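Local structure of glycolipid-binding domain-containing protein (Pseudomonas aeruginosa, 2H1T) at residues Arg117-Gly120 against Arg126-Ile129; Ala56-Arg61 against Thr111-Ile116. The protein is of unknown function but may bind glycolipids and take part in glycolipid metabolism. All blocks are in the same frame, centred on the assembly; numbering follows the deposited sequence.

Contact 1 of 2, residues Arg117-Gly120 against Arg126-Ile129; sequences RRLG and RAEI
The end of the helix in a beta-alpha-beta unit meets the strand that follows it here: strand 102-106 leads into helix 113-119, and the chain then returns as strand 126-135, parallel to the first. Leu-119, in the last turn of the helix, and Ala-127 and Ile-129, on the same face of the strand, make most of the contact. Both leucine methyls face CB of Ala-127 from the helix side, with CD1 of Leu-119 3.8 Å and its CD2 4.1 Å from that atom. CD1 of Leu-119 also reaches CG2 of Ile-129, at 4.2 Å. Arg-118 adds a methyl-to-guanidinium contact with CG2 of Ile-129: its CG lies trans to the backbone N (chi1 -178°) and the chain stays extended until it bends at chi3 (61°). The bend brings NH2 to Ile-129 of strand 126-135, and the same NH2 forms a salt bridge with Asp-102 of strand 102-106, so that the arginine reaches both strands of the unit. The isoleucine methyl comes to the rim of the planar guanidinium, close to its plane, with CG2 of Ile-129 3.9 Å from NH2 of Arg-118.

Contact 2 of 2, residues Ala56-Arg61 against Thr111-Ile116; sequences ADWHLR and TNTFPI
Trp-58, in the loop that leads into strand 60-69, brings the edge of its indole to Phe-114 of helix 113-119, with Thr-113 beside it. From CB, which points toward the helix, CG swings to the position opposite the carbonyl carbon (chi1 -77°), and the six-membered ring is brought up to both residues. Its atom CE3 meets the phenyl ring first, 3.6 Å from CD1 of Phe-114 and 3.7 Å from CE1 of Phe-114. Further along, CZ3 of Trp-58 also borders CE1 of Phe-114 and touches the threonine methyl, 3.9 Å from CG2 of Thr-113. CD1 of Phe-114 lies near the indole plane, whereas the tryptophan carbon approaches the phenyl ring obliquely. The ring planes are inclined at 57°, with the centroid of the six-membered ring of Trp-58 5.7 Å from that of Phe-114. CD1 of Phe-114 also rests near the loop backbone, 3.8 Å from O of Trp-58. Trp-54 extends the aromatic cluster, stacking on Trp-58 and meeting Phe-114 edge-to-face. Thr-113 turns its methyl to the indole while OG1 is hydrogen-bonded to the carbonyl of Gly-176. The side-chain contact is therefore apolar, resting on shape and dispersion, with the threonine's polar end satisfied elsewhere.

Both contacts use helix 113-119, but at opposite ends. Contact 2 is the more buried, its centre about 11 Å from the centre of the chain against about 16 Å for contact 1, and it joins the start of the helix to a loop of the six-stranded antiparallel sheet. Contact 1, at the surface, joins the end of the helix to a strand of the seven-stranded mixed sheet. The helix thus bridges the two sheets, through aromatic rings near its start and through methyls beside an arginine near its end. Their centres lie about 9 Å apart, and they touch at several points, among them CD1 of Ile-129, 3.6 Å from CG of Pro-115, and the side chains of Arg-118 and His-59.

Contact 1 of 2, residues Arg117-Gly120 against Arg126-Ile129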
loop_
_atom_site.group_PDB
_atom_site.type_symbol
_atom_site.label_atom_id
_atom_site.label_comp_id
_atom_site.label_asym_id
_atom_site.label_seq_id
_atom_site.Cartn_x
_atom_site.Cartn_y
_atom_site.Cartn_z
ATOM N N ARG A 117 -1.498 13.279 26.521
ATOM C CA ARG A 117 -2.796 13.800 26.921
ATOM C C ARG A 117 -3.216 13.189 28.228
ATOM O O ARG A 117 -3.885 13.848 29.024
ATOM C CB ARG A 117 -3.850 13.539 25.849
ATOM C CG ARG A 117 -3.672 14.330 24.583
ATOM C CD ARG A 117 -3.904 15.822 24.840
ATOM N NE ARG A 117 -5.324 16.124 25.055
ATOM C CZ ARG A 117 -6.194 16.440 24.088
ATOM N NH1 ARG A 117 -5.814 16.533 22.828
ATOM N NH2 ARG A 117 -7.463 16.675 24.376
ATOM N N ARG A 118 -2.875 11.924 28.437
ATOM C CA ARG A 118 -3.284 11.238 29.662
ATOM C C ARG A 118 -2.538 11.757 30.911
ATOM O O ARG A 118 -3.164 11.977 31.965
ATOM C CB ARG A 118 -3.116 9.705 29.528
ATOM C CG ARG A 118 -3.563 8.942 30.747
ATOM C CD ARG A 118 -3.526 7.449 30.553
ATOM N NE ARG A 118 -2.145 7.064 30.263
ATOM C CZ ARG A 118 -1.176 6.937 31.170
ATOM N NH1 ARG A 118 -1.393 7.191 32.469
ATOM N NH2 ARG A 118 0.053 6.625 30.768
ATOM N N LEU A 119 -1.229 11.964 30.795
ATOM C CA LEU A 119 -0.378 12.296 31.939
ATOM C C LEU A 119 -0.468 13.733 32.382
ATOM O O LEU A 119 -0.277 14.008 33.553
ATOM C CB LEU A 119 1.082 11.974 31.651
ATOM C CG LEU A 119 1.433 10.499 31.451
ATOM C CD1 LEU A 119 2.755 10.360 30.748
ATOM C CD2 LEU A 119 1.425 9.752 32.770
ATOM N N GLY A 120 -0.702 14.650 31.459
ATOM C CA GLY A 120 -0.809 16.056 31.799
ATOM C C GLY A 120 0.449 16.563 32.507
ATOM O O GLY A 120 0.378 17.220 33.537
ATOM N N ARG A 126 9.009 13.965 34.404
ATOM C CA ARG A 126 9.232 12.691 33.756
ATOM C C ARG A 126 8.215 11.666 34.255
ATOM O O ARG A 126 7.860 11.633 35.448
ATOM C CB ARG A 126 10.666 12.226 34.060
ATOM C CG ARG A 126 10.975 10.796 33.688
ATOM C CD ARG A 126 12.295 10.342 34.292
ATOM N NE ARG A 126 12.654 8.989 33.832
ATOM C CZ ARG A 126 13.360 8.713 32.737
ATOM N NH1 ARG A 126 13.809 9.692 31.973
ATOM N NH2 ARG A 126 13.611 7.442 32.405
ATOM N N ALA A 127 7.738 10.827 33.344
ATOM C CA ALA A 127 6.945 9.646 33.708
ATOM C C ALA A 127 7.452 8.399 32.999
ATOM O O ALA A 127 7.792 8.430 31.808
ATOM C CB ALA A 127 5.491 9.855 33.381
ATOM N N GLU A 128 7.481 7.281 33.715
ATOM C CA GLU A 128 7.747 6.028 33.077
ATOM C C GLU A 128 6.415 5.267 32.965
ATOM O O GLU A 128 5.644 5.199 33.927
ATOM C CB GLU A 128 8.806 5.245 33.836
ATOM C CG GLU A 128 10.044 6.086 34.194
ATOM C CD GLU A 128 11.233 5.252 34.625
ATOM O OE1 GLU A 128 11.003 4.118 35.091
ATOM O OE2 GLU A 128 12.399 5.716 34.525
ATOM N N ILE A 129 6.152 4.712 31.787
ATOM C CA ILE A 129 4.886 4.068 31.517
ATOM C C ILE A 129 5.168 2.658 31.020
ATOM O O ILE A 129 6.312 2.327 30.683
ATOM C CB ILE A 129 4.011 4.868 30.493
ATOM C CG1 ILE A 129 4.573 4.734 29.069
ATOM C CG2 ILE A 129 3.937 6.362 30.867
ATOM C CD1 ILE A 129 3.683 5.240 27.984
#

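Contact 2 of 2, residues Ala56-Arg61 against Thr111-Ile116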
loop_
_atom_site.group_PDB
_atom_site.type_symbol
_atom_site.label_atom_id
_atom_site.label_comp_id
_atom_site.label_asym_id
_atom_site.label_seq_id
_atom_site.Cartn_x
_atom_site.Cartn_y
_atom_site.Cartn_z
ATOM N N ALA A 56 -12.695 9.761 28.843
ATOM C CA ALA A 56 -12.551 11.202 29.045
ATOM C C ALA A 56 -11.148 11.573 29.460
ATOM O O ALA A 56 -10.763 12.719 29.317
ATOM C CB ALA A 56 -13.539 11.695 30.114
ATOM N N ASP A 57 -10.388 10.617 29.997
ATOM C CA ASP A 57 -9.071 10.906 30.506
ATOM C C ASP A 57 -7.966 10.422 29.600
ATOM O O ASP A 57 -6.792 10.457 29.974
ATOM C CB ASP A 57 -8.933 10.329 31.908
ATOM C CG ASP A 57 -9.920 10.952 32.869
ATOM O OD1 ASP A 57 -10.003 12.194 32.915
ATOM O OD2 ASP A 57 -10.646 10.213 33.556
ATOM N N TRP A 58 -8.356 10.067 28.371
ATOM C CA TRP A 58 -7.458 9.554 27.340
ATOM C C TRP A 58 -6.850 8.188 27.676
ATOM O O TRP A 58 -5.786 7.854 27.159
ATOM C CB TRP A 58 -6.384 10.599 26.992
ATOM C CG TRP A 58 -6.899 11.679 26.121
ATOM C CD1 TRP A 58 -7.623 12.767 26.510
ATOM C CD2 TRP A 58 -6.745 11.783 24.698
ATOM N NE1 TRP A 58 -7.917 13.553 25.418
ATOM C CE2 TRP A 58 -7.400 12.967 24.292
ATOM C CE3 TRP A 58 -6.124 10.994 23.724
ATOM C CZ2 TRP A 58 -7.455 13.370 22.946
ATOM C CZ3 TRP A 58 -6.191 11.392 22.400
ATOM C CH2 TRP A 58 -6.840 12.577 22.028
ATOM N N HIS A 59 -7.521 7.415 28.541
ATOM C CA HIS A 59 -7.213 5.984 28.690
ATOM C C HIS A 59 -7.851 5.184 27.559
ATOM O O HIS A 59 -9.048 5.258 27.349
ATOM C CB HIS A 59 -7.734 5.427 29.999
ATOM C CG HIS A 59 -7.146 6.049 31.217
ATOM N ND1 HIS A 59 -6.780 5.306 32.321
ATOM C CD2 HIS A 59 -6.866 7.338 31.520
ATOM C CE1 HIS A 59 -6.285 6.111 33.248
ATOM N NE2 HIS A 59 -6.335 7.351 32.793
ATOM N N LEU A 60 -7.071 4.339 26.897
ATOM C CA LEU A 60 -7.580 3.476 25.874
ATOM C C LEU A 60 -8.619 2.489 26.430
ATOM O O LEU A 60 -8.371 1.851 27.455
ATOM C CB LEU A 60 -6.455 2.677 25.214
ATOM C CG LEU A 60 -6.921 1.998 23.930
ATOM C CD1 LEU A 60 -6.999 2.952 22.757
ATOM C CD2 LEU A 60 -6.010 0.903 23.614
ATOM N N ARG A 61 -9.769 2.386 25.761
ATOM C CA ARG A 61 -10.825 1.411 26.116
ATOM C C ARG A 61 -11.008 0.331 25.051
ATOM O O ARG A 61 -11.324 -0.826 25.389
ATOM C CB ARG A 61 -12.164 2.121 26.444
ATOM C CG ARG A 61 -12.067 3.160 27.603
ATOM C CD ARG A 61 -11.475 2.530 28.941
ATOM N NE ARG A 61 -12.210 1.289 29.232
ATOM C CZ ARG A 61 -13.383 1.204 29.876
ATOM N NH1 ARG A 61 -13.992 2.271 30.343
ATOM N NH2 ARG A 61 -13.969 0.018 30.022
ATOM N N THR A 111 0.140 7.568 18.184
ATOM C CA THR A 111 -0.025 7.013 19.518
ATOM C C THR A 111 0.785 7.702 20.619
ATOM O O THR A 111 0.474 7.563 21.787
ATOM C CB THR A 111 0.200 5.482 19.529
ATOM O OG1 THR A 111 1.498 5.144 18.996
ATOM C CG2 THR A 111 -0.902 4.803 18.714
ATOM N N ASN A 112 1.765 8.519 20.238
ATOM C CA ASN A 112 2.504 9.336 21.202
ATOM C C ASN A 112 1.585 10.350 21.914
ATOM O O ASN A 112 1.894 10.839 22.991
ATOM C CB ASN A 112 3.628 10.073 20.494
ATOM C CG ASN A 112 4.709 9.144 19.956
ATOM O OD1 ASN A 112 4.699 8.771 18.778
ATOM N ND2 ASN A 112 5.575 8.707 20.822
ATOM N N THR A 113 0.448 10.646 21.296
ATOM C CA THR A 113 -0.521 11.571 21.875
ATOM C C THR A 113 -1.141 11.048 23.160
ATOM O O THR A 113 -1.394 11.821 24.078
ATOM C CB THR A 113 -1.591 11.895 20.833
ATOM O OG1 THR A 113 -0.956 12.572 19.757
ATOM C CG2 THR A 113 -2.686 12.805 21.390
ATOM N N PHE A 114 -1.242 9.736 23.301
ATOM C CA PHE A 114 -1.923 9.164 24.475
ATOM C C PHE A 114 -1.231 9.497 25.775
ATOM O O PHE A 114 -1.884 10.087 26.645
ATOM C CB PHE A 114 -2.201 7.669 24.290
ATOM C CG PHE A 114 -3.257 7.415 23.241
ATOM C CD1 PHE A 114 -4.604 7.683 23.517
ATOM C CD2 PHE A 114 -2.919 7.012 21.963
ATOM C CE1 PHE A 114 -5.599 7.485 22.563
ATOM C CE2 PHE A 114 -3.918 6.838 20.985
ATOM C CZ PHE A 114 -5.244 7.091 21.276
ATOM N N PRO A 115 0.070 9.124 25.930
ATOM C CA PRO A 115 0.705 9.487 27.201
ATOM C C PRO A 115 0.730 10.990 27.442
ATOM O O PRO A 115 0.526 11.429 28.572
ATOM C CB PRO A 115 2.110 8.895 27.092
ATOM C CG PRO A 115 1.980 7.789 26.077
ATOM C CD PRO A 115 0.950 8.302 25.094
ATOM N N ILE A 116 0.917 11.770 26.371
ATOM C CA ILE A 116 0.928 13.218 26.492
ATOM C C ILE A 116 -0.380 13.738 27.067
ATOM O O ILE A 116 -0.372 14.523 27.992
ATOM C CB ILE A 116 1.268 13.887 25.156
ATOM C CG1 ILE A 116 2.741 13.612 24.835
ATOM C CG2 ILE A 116 1.105 15.421 25.216
ATOM C CD1 ILE A 116 3.071 13.788 23.360
#